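Local coordinates for protein 4-hydroxy-3-methylbut-2-enyl diphosphate reductase, apicoplast (Plasmodium falciparum, PDB 4N7B) that reduces (E)-4-hydroxy-3-methylbut-2-enyl diphosphate at an iron-sulfur cluster to isopentenyl and dimethylallyl diphosphate, the last step of the DOXP/MEP pathway of isoprenoid precursor synthesis, at residues 414-425 and 510-520; 440-448 and 479-487. One frame throughout, in Å; residues are numbered along the deposited sequence.

Contact 1 (414-425 and 510-520)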
# COMPACT_ATOMS: atom_id res chain seq x y z
N TYR A 414 -4.68 -8.74 0.91
CA TYR A 414 -5.02 -9.33 2.18
C TYR A 414 -4.74 -8.32 3.30
O TYR A 414 -5.47 -8.26 4.29
CB TYR A 414 -4.22 -10.65 2.38
CG TYR A 414 -2.81 -10.38 2.79
CD1 TYR A 414 -1.86 -9.96 1.86
CD2 TYR A 414 -2.43 -10.46 4.13
CE1 TYR A 414 -0.57 -9.65 2.25
CE2 TYR A 414 -1.15 -10.16 4.52
CZ TYR A 414 -0.23 -9.76 3.60
OH TYR A 414 1.04 -9.46 4.01
N ALA A 415 -3.69 -7.52 3.14
CA ALA A 415 -3.26 -6.62 4.23
C ALA A 415 -4.21 -5.46 4.40
O ALA A 415 -4.55 -5.06 5.52
CB ALA A 415 -1.84 -6.12 3.99
N THR A 416 -4.67 -4.93 3.27
CA THR A 416 -5.65 -3.84 3.26
C THR A 416 -6.98 -4.33 3.87
O THR A 416 -7.54 -3.74 4.80
CB THR A 416 -5.82 -3.38 1.84
OG1 THR A 416 -4.58 -2.85 1.37
CG2 THR A 416 -6.91 -2.33 1.71
N THR A 417 -7.45 -5.46 3.36
CA THR A 417 -8.68 -6.07 3.85
C THR A 417 -8.60 -6.33 5.35
O THR A 417 -9.49 -5.99 6.13
CB THR A 417 -8.91 -7.43 3.14
OG1 THR A 417 -9.14 -7.20 1.75
CG2 THR A 417 -10.10 -8.17 3.74
N ASN A 418 -7.51 -6.96 5.77
CA ASN A 418 -7.36 -7.34 7.15
C ASN A 418 -7.29 -6.14 8.07
O ASN A 418 -7.87 -6.15 9.15
CB ASN A 418 -6.10 -8.18 7.33
CG ASN A 418 -6.23 -9.58 6.76
OD1 ASN A 418 -7.31 -10.02 6.39
ND2 ASN A 418 -5.11 -10.30 6.73
N ARG A 419 -6.53 -5.13 7.69
CA ARG A 419 -6.40 -3.99 8.59
C ARG A 419 -7.71 -3.20 8.72
O ARG A 419 -8.07 -2.81 9.82
CB ARG A 419 -5.24 -3.08 8.16
CG ARG A 419 -3.91 -3.60 8.68
CD ARG A 419 -2.81 -3.45 7.66
NE ARG A 419 -1.63 -4.19 8.09
CZ ARG A 419 -1.47 -5.50 7.94
NH1 ARG A 419 -2.42 -6.24 7.37
NH2 ARG A 419 -0.37 -6.08 8.38
N GLN A 420 -8.42 -2.96 7.60
CA GLN A 420 -9.72 -2.29 7.66
C GLN A 420 -10.74 -3.12 8.41
O GLN A 420 -11.50 -2.62 9.23
CB GLN A 420 -10.25 -1.99 6.25
CG GLN A 420 -9.53 -0.86 5.54
CD GLN A 420 -9.96 -0.69 4.09
OE1 GLN A 420 -11.10 -0.98 3.73
NE2 GLN A 420 -9.03 -0.24 3.25
N THR A 421 -10.75 -4.42 8.15
CA THR A 421 -11.74 -5.30 8.77
C THR A 421 -11.60 -5.28 10.31
O THR A 421 -12.60 -5.18 11.04
CB THR A 421 -11.64 -6.74 8.24
OG1 THR A 421 -11.93 -6.75 6.84
CG2 THR A 421 -12.63 -7.66 8.98
N ALA A 422 -10.37 -5.34 10.80
CA ALA A 422 -10.16 -5.39 12.24
C ALA A 422 -10.55 -4.06 12.88
O ALA A 422 -11.25 -4.02 13.89
CB ALA A 422 -8.72 -5.72 12.53
N LEU A 423 -10.12 -2.97 12.27
CA LEU A 423 -10.45 -1.63 12.77
C LEU A 423 -11.97 -1.41 12.76
O LEU A 423 -12.55 -0.89 13.73
CB LEU A 423 -9.76 -0.58 11.91
CG LEU A 423 -10.18 0.87 12.17
CD1 LEU A 423 -9.86 1.25 13.61
CD2 LEU A 423 -9.52 1.84 11.17
N ASN A 424 -12.62 -1.82 11.67
CA ASN A 424 -14.07 -1.65 11.54
C ASN A 424 -14.84 -2.34 12.66
O ASN A 424 -15.87 -1.83 13.10
CB ASN A 424 -14.56 -2.19 10.20
CG ASN A 424 -14.14 -1.32 9.04
OD1 ASN A 424 -13.78 -0.17 9.23
ND2 ASN A 424 -14.21 -1.86 7.83
N LYS A 425 -14.35 -3.50 13.10
CA LYS A 425 -15.02 -4.28 14.15
C LYS A 425 -14.98 -3.62 15.51
O LYS A 425 -15.95 -3.67 16.26
CB LYS A 425 -14.36 -5.65 14.31
CG LYS A 425 -15.17 -6.78 13.73
CD LYS A 425 -14.31 -8.04 13.62
CE LYS A 425 -14.62 -8.81 12.36
NZ LYS A 425 -13.75 -10.01 12.24
N PHE A 510 -6.89 -5.91 20.80
CA PHE A 510 -8.01 -6.33 19.99
C PHE A 510 -7.52 -7.07 18.75
O PHE A 510 -6.79 -6.52 17.93
CB PHE A 510 -8.90 -5.17 19.56
CG PHE A 510 -10.06 -5.64 18.74
CD1 PHE A 510 -11.16 -6.21 19.36
CD2 PHE A 510 -9.99 -5.63 17.36
CE1 PHE A 510 -12.21 -6.70 18.61
CE2 PHE A 510 -11.03 -6.12 16.60
CZ PHE A 510 -12.14 -6.66 17.22
N ASP A 511 -7.97 -8.32 18.60
CA ASP A 511 -7.56 -9.15 17.47
C ASP A 511 -8.67 -9.33 16.45
O ASP A 511 -9.71 -9.87 16.77
CB ASP A 511 -7.18 -10.54 17.97
CG ASP A 511 -5.77 -10.60 18.47
OD1 ASP A 511 -5.54 -10.38 19.69
OD2 ASP A 511 -4.87 -10.89 17.64
N GLY A 512 -8.42 -8.89 15.22
CA GLY A 512 -9.21 -9.33 14.09
C GLY A 512 -8.79 -10.77 13.81
O GLY A 512 -8.11 -11.41 14.64
N ALA A 513 -9.17 -11.29 12.64
CA ALA A 513 -8.84 -12.67 12.30
C ALA A 513 -7.33 -12.77 12.21
O ALA A 513 -6.66 -11.78 11.90
CB ALA A 513 -9.47 -13.09 10.98
N HIS A 514 -6.80 -13.95 12.49
CA HIS A 514 -5.37 -14.16 12.34
C HIS A 514 -5.00 -13.86 10.89
O HIS A 514 -5.60 -14.39 9.97
CB HIS A 514 -4.96 -15.58 12.71
CG HIS A 514 -3.49 -15.82 12.58
ND1 HIS A 514 -2.94 -16.63 11.61
CD2 HIS A 514 -2.45 -15.32 13.29
CE1 HIS A 514 -1.63 -16.63 11.73
NE2 HIS A 514 -1.30 -15.84 12.74
N GLU A 515 -4.00 -13.02 10.71
CA GLU A 515 -3.48 -12.76 9.38
C GLU A 515 -2.42 -13.81 9.06
O GLU A 515 -1.50 -14.04 9.84
CB GLU A 515 -2.85 -11.37 9.36
CG GLU A 515 -1.99 -11.08 8.17
CD GLU A 515 -1.75 -9.58 8.02
OE1 GLU A 515 -0.68 -9.05 8.44
OE2 GLU A 515 -2.67 -8.91 7.52
N ASN A 516 -2.55 -14.43 7.90
CA ASN A 516 -1.50 -15.28 7.39
C ASN A 516 -0.48 -14.49 6.58
O ASN A 516 -0.77 -14.01 5.49
CB ASN A 516 -2.08 -16.42 6.57
CG ASN A 516 -2.79 -17.44 7.44
OD1 ASN A 516 -2.16 -18.12 8.27
ND2 ASN A 516 -4.10 -17.53 7.29
N VAL A 517 0.72 -14.39 7.13
CA VAL A 517 1.79 -13.66 6.48
C VAL A 517 2.38 -14.53 5.38
O VAL A 517 2.88 -15.62 5.64
CB VAL A 517 2.87 -13.26 7.50
CG1 VAL A 517 3.97 -12.47 6.83
CG2 VAL A 517 2.25 -12.47 8.63
N PRO A 518 2.28 -14.07 4.13
CA PRO A 518 2.85 -14.78 2.99
C PRO A 518 4.34 -15.05 3.19
O PRO A 518 5.03 -14.26 3.84
CB PRO A 518 2.66 -13.81 1.82
CG PRO A 518 1.52 -12.96 2.23
CD PRO A 518 1.62 -12.82 3.72
N LYS A 519 4.82 -16.14 2.62
CA LYS A 519 6.20 -16.53 2.73
C LYS A 519 6.97 -16.13 1.49
O LYS A 519 7.75 -16.89 0.94
CB LYS A 519 6.27 -18.04 2.98
CG LYS A 519 6.03 -18.35 4.44
CD LYS A 519 5.24 -19.62 4.64
CE LYS A 519 5.03 -19.90 6.13
NZ LYS A 519 6.31 -19.81 6.90
N TRP A 520 6.77 -14.90 1.04
CA TRP A 520 7.52 -14.43 -0.11
C TRP A 520 9.01 -14.34 0.21
O TRP A 520 9.40 -13.94 1.29
CB TRP A 520 6.98 -13.08 -0.55
CG TRP A 520 5.49 -13.10 -0.83
CD1 TRP A 520 4.73 -14.17 -1.20
CD2 TRP A 520 4.60 -11.98 -0.75
NE1 TRP A 520 3.42 -13.79 -1.37
CE2 TRP A 520 3.31 -12.45 -1.10
CE3 TRP A 520 4.76 -10.63 -0.43
CZ2 TRP A 520 2.20 -11.62 -1.12
CZ3 TRP A 520 3.65 -9.80 -0.46
CH2 TRP A 520 2.39 -10.30 -0.81
O HOH W 1 1.48 -9.56 6.70
O HOH W 2 -7.09 -12.96 8.18
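Tyr414, in the first turn of helix 414-427, meets Pro518 with the far end of its ring: CZ lies 3.6 Å from Pro518 CD, and Trp520 CH2 is near Tyr414 CE1. The phenol suits this place because its rim is apolar while its tip is polar. Tyr414 OH is hydrogen-bonded to the backbone N of Lys232 and, through a water, to Glu515 OE1. A turn later Asn418 offers an amide N-H: ND2 donates to Glu515 OE2 over 2.9 Å, almost straight at 172°, using the anti lone pair of that oxygen. Arg419 starts out pointing away from the loop, but a bend at chi2 (140°) brings its guanidinium back. It grips the carboxylate end-on, NH1 to Glu515 OE2 at 2.7 Å and NH2 to Glu515 OE1 at 3.0 Å, both on syn lone pairs, with the two planes only 17° apart. Arg419 NH1 also donates to Ala415 O and NE to Gly229 O, which fixes the rotation of the group. OE2 of the long, nearly extended Glu515 has two protein donors, and OE1 has Arg419 NH2 and the water; the paired charge would probably keep the carboxylate ionised. At Ala422 the backbones close in, CB 4.0 Å from Gly512 CA: glycine, with no side chain, lets the loop pass this near the methyl. Last, Lys425 lays CB against Phe510 CZ at 3.8 Å. The C-terminal tail of this IspH-family reductase is thereby fastened to the helix that follows cluster ligand Cys413, with Tyr414 itself lining the iron-sulfur pocket.

Contact 2 (440-448 and 479-487); sequences SSSNAKKLV and ALTSAASTP. With SO4 (sulfate ion), chain C.
Asn443 and Ala483 meet where helix 442-452 starts beside the turn after strand 477-482. Asn443 CG stands between the backbone N and the carbonyl carbon (chi1 79°), which turns the amide toward both the turn and the sulfate: OD1 accepts from Ala484 N at 3.1 Å in a straight bond (172°), while ND2 donates to sulfate O4 at 3.0 Å. Asparagine suits the spot because one flat group both accepts and donates. The methyls of Ala444 and Ala483 press together, CB to CB only 3.4 Å, a tight fit that small residues permit. Ser441 OG caps the helix, accepting from Ala444 N at 3.2 Å, and lies 3.7 Å from Ser485 OG, which bonds weakly to His260 O. Ser442 N donates to sulfate O3 and Asn443 N to O4, so Asn443 holds O4 twice at the helix N terminus. His260 and His343 also bind this ion, probably from the crystallisation liquor; by similarity they, Ser441, Ser442, Asn443 and Ser485 bind substrate and products, so it may mark the diphosphate site. Leu447, branched and apolar, brings CD1 near Ser482 O and Ala483 CA in this buried interface. Helix 414-427 packs on Leu447 and strand 458-461 on Ala444, with strand 477-482 between strands 432-436 and 221-226.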
# COMPACT_ATOMS: atom_id res chain seq x y z
N SER A 440 1.25 10.32 2.89
CA SER A 440 1.51 9.91 1.51
C SER A 440 1.00 8.48 1.26
O SER A 440 1.02 8.02 0.13
CB SER A 440 3.01 9.99 1.21
OG SER A 440 3.73 9.04 2.01
N SER A 441 0.57 7.78 2.31
CA SER A 441 0.08 6.41 2.15
C SER A 441 -1.43 6.29 1.99
O SER A 441 -2.20 6.64 2.90
CB SER A 441 0.50 5.55 3.34
OG SER A 441 -0.31 4.38 3.36
N SER A 442 -1.87 5.73 0.87
CA SER A 442 -3.29 5.62 0.60
C SER A 442 -3.98 4.69 1.61
O SER A 442 -5.03 5.03 2.14
CB SER A 442 -3.53 5.16 -0.85
OG SER A 442 -4.85 4.68 -1.03
N ASN A 443 -3.40 3.52 1.90
CA ASN A 443 -4.09 2.59 2.78
C ASN A 443 -4.21 3.16 4.20
O ASN A 443 -5.17 2.85 4.91
CB ASN A 443 -3.43 1.19 2.79
CG ASN A 443 -2.19 1.13 3.66
OD1 ASN A 443 -2.27 0.89 4.86
ND2 ASN A 443 -1.03 1.34 3.05
N ALA A 444 -3.23 3.96 4.63
CA ALA A 444 -3.34 4.66 5.91
C ALA A 444 -4.57 5.57 5.87
O ALA A 444 -5.42 5.54 6.76
CB ALA A 444 -2.09 5.49 6.20
N LYS A 445 -4.66 6.38 4.82
CA LYS A 445 -5.77 7.31 4.71
C LYS A 445 -7.09 6.57 4.67
O LYS A 445 -8.09 7.05 5.21
CB LYS A 445 -5.60 8.21 3.49
CG LYS A 445 -4.56 9.30 3.73
CD LYS A 445 -4.40 10.23 2.54
CE LYS A 445 -3.69 9.54 1.40
NZ LYS A 445 -3.33 10.53 0.34
N LYS A 446 -7.10 5.38 4.08
CA LYS A 446 -8.35 4.61 3.98
C LYS A 446 -8.73 4.00 5.32
O LYS A 446 -9.90 3.70 5.57
CB LYS A 446 -8.28 3.56 2.86
CG LYS A 446 -7.99 4.15 1.48
CD LYS A 446 -9.04 5.19 1.11
CE LYS A 446 -8.52 6.16 0.04
NZ LYS A 446 -9.43 7.37 -0.09
N LEU A 447 -7.75 3.83 6.21
CA LEU A 447 -8.07 3.33 7.54
C LEU A 447 -8.81 4.43 8.29
O LEU A 447 -9.85 4.19 8.91
CB LEU A 447 -6.82 2.92 8.30
CG LEU A 447 -6.24 1.58 7.89
CD1 LEU A 447 -4.91 1.36 8.58
CD2 LEU A 447 -7.19 0.47 8.24
N VAL A 448 -8.27 5.63 8.25
CA VAL A 448 -8.93 6.77 8.88
C VAL A 448 -10.37 6.88 8.37
O VAL A 448 -11.32 7.07 9.13
CB VAL A 448 -8.19 8.06 8.56
CG1 VAL A 448 -9.11 9.30 8.77
CG2 VAL A 448 -6.96 8.16 9.39
N ALA A 479 -9.21 3.49 19.68
CA ALA A 479 -8.85 2.41 18.79
C ALA A 479 -7.50 2.79 18.17
O ALA A 479 -7.40 3.85 17.53
CB ALA A 479 -9.91 2.28 17.71
N LEU A 480 -6.46 1.98 18.38
CA LEU A 480 -5.15 2.35 17.83
C LEU A 480 -4.68 1.32 16.82
O LEU A 480 -4.58 0.13 17.14
CB LEU A 480 -4.12 2.50 18.94
CG LEU A 480 -2.67 2.71 18.51
CD1 LEU A 480 -2.46 4.06 17.83
CD2 LEU A 480 -1.75 2.59 19.73
N THR A 481 -4.43 1.75 15.58
CA THR A 481 -3.88 0.87 14.57
C THR A 481 -2.81 1.58 13.73
O THR A 481 -2.43 2.70 14.04
CB THR A 481 -4.97 0.30 13.66
OG1 THR A 481 -4.38 -0.70 12.81
CG2 THR A 481 -5.56 1.36 12.80
N SER A 482 -2.33 0.93 12.69
CA SER A 482 -1.27 1.53 11.90
C SER A 482 -1.31 0.96 10.50
O SER A 482 -1.77 -0.15 10.28
CB SER A 482 0.10 1.27 12.54
OG SER A 482 0.33 -0.13 12.63
N ALA A 483 -0.83 1.76 9.55
CA ALA A 483 -0.88 1.41 8.14
C ALA A 483 0.15 0.35 7.79
O ALA A 483 1.04 0.04 8.58
CB ALA A 483 -0.64 2.64 7.31
N ALA A 484 0.03 -0.18 6.58
CA ALA A 484 0.87 -1.28 6.13
C ALA A 484 2.32 -0.88 5.91
O ALA A 484 3.17 -1.74 5.70
CB ALA A 484 0.29 -1.88 4.84
N SER A 485 2.61 0.42 5.96
CA SER A 485 3.95 0.94 5.69
C SER A 485 4.56 1.50 6.97
O SER A 485 5.67 2.03 6.95
CB SER A 485 3.90 2.05 4.64
OG SER A 485 2.73 2.88 4.85
N THR A 486 3.84 1.40 8.08
CA THR A 486 4.25 2.04 9.35
C THR A 486 5.11 1.15 10.29
O THR A 486 4.67 0.09 10.73
CB THR A 486 3.02 2.51 10.13
OG1 THR A 486 2.23 3.38 9.30
CG2 THR A 486 3.44 3.27 11.36
N PRO A 487 6.33 1.61 10.63
CA PRO A 487 7.20 0.86 11.55
C PRO A 487 6.59 0.70 12.92
O PRO A 487 5.99 1.64 13.44
CB PRO A 487 8.47 1.72 11.63
CG PRO A 487 8.41 2.62 10.43
CD PRO A 487 6.96 2.85 10.15
S SO4 C . 0.09 3.02 -0.41
O1 SO4 C . 0.30 2.22 -1.61
O2 SO4 C . 1.27 2.94 0.46
O3 SO4 C . -0.11 4.40 -0.85
O4 SO4 C . -1.09 2.60 0.36

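How the contacts relate
From the N-terminal side, helix 414-427 comes first and begins contact 1, whose partner is reached only at 510-520, at the end of strand 506-511 and in the tail beyond. Within that long loop the chain forms strand 432-436, helix 442-452 and strand 477-482. There the segments 440-448 and 479-487 close the shorter loop of contact 2, which is thus nested inside contact 1. Both reach the same five-stranded parallel sheet, one at an edge strand, 506-511, the other at 477-482. Their centres lie about 13 Å apart, and the two helices join them directly: Leu423 CD2 packs 3.3 Å from Leu447 O, and the Gln420 side chain lies against Lys446 CB.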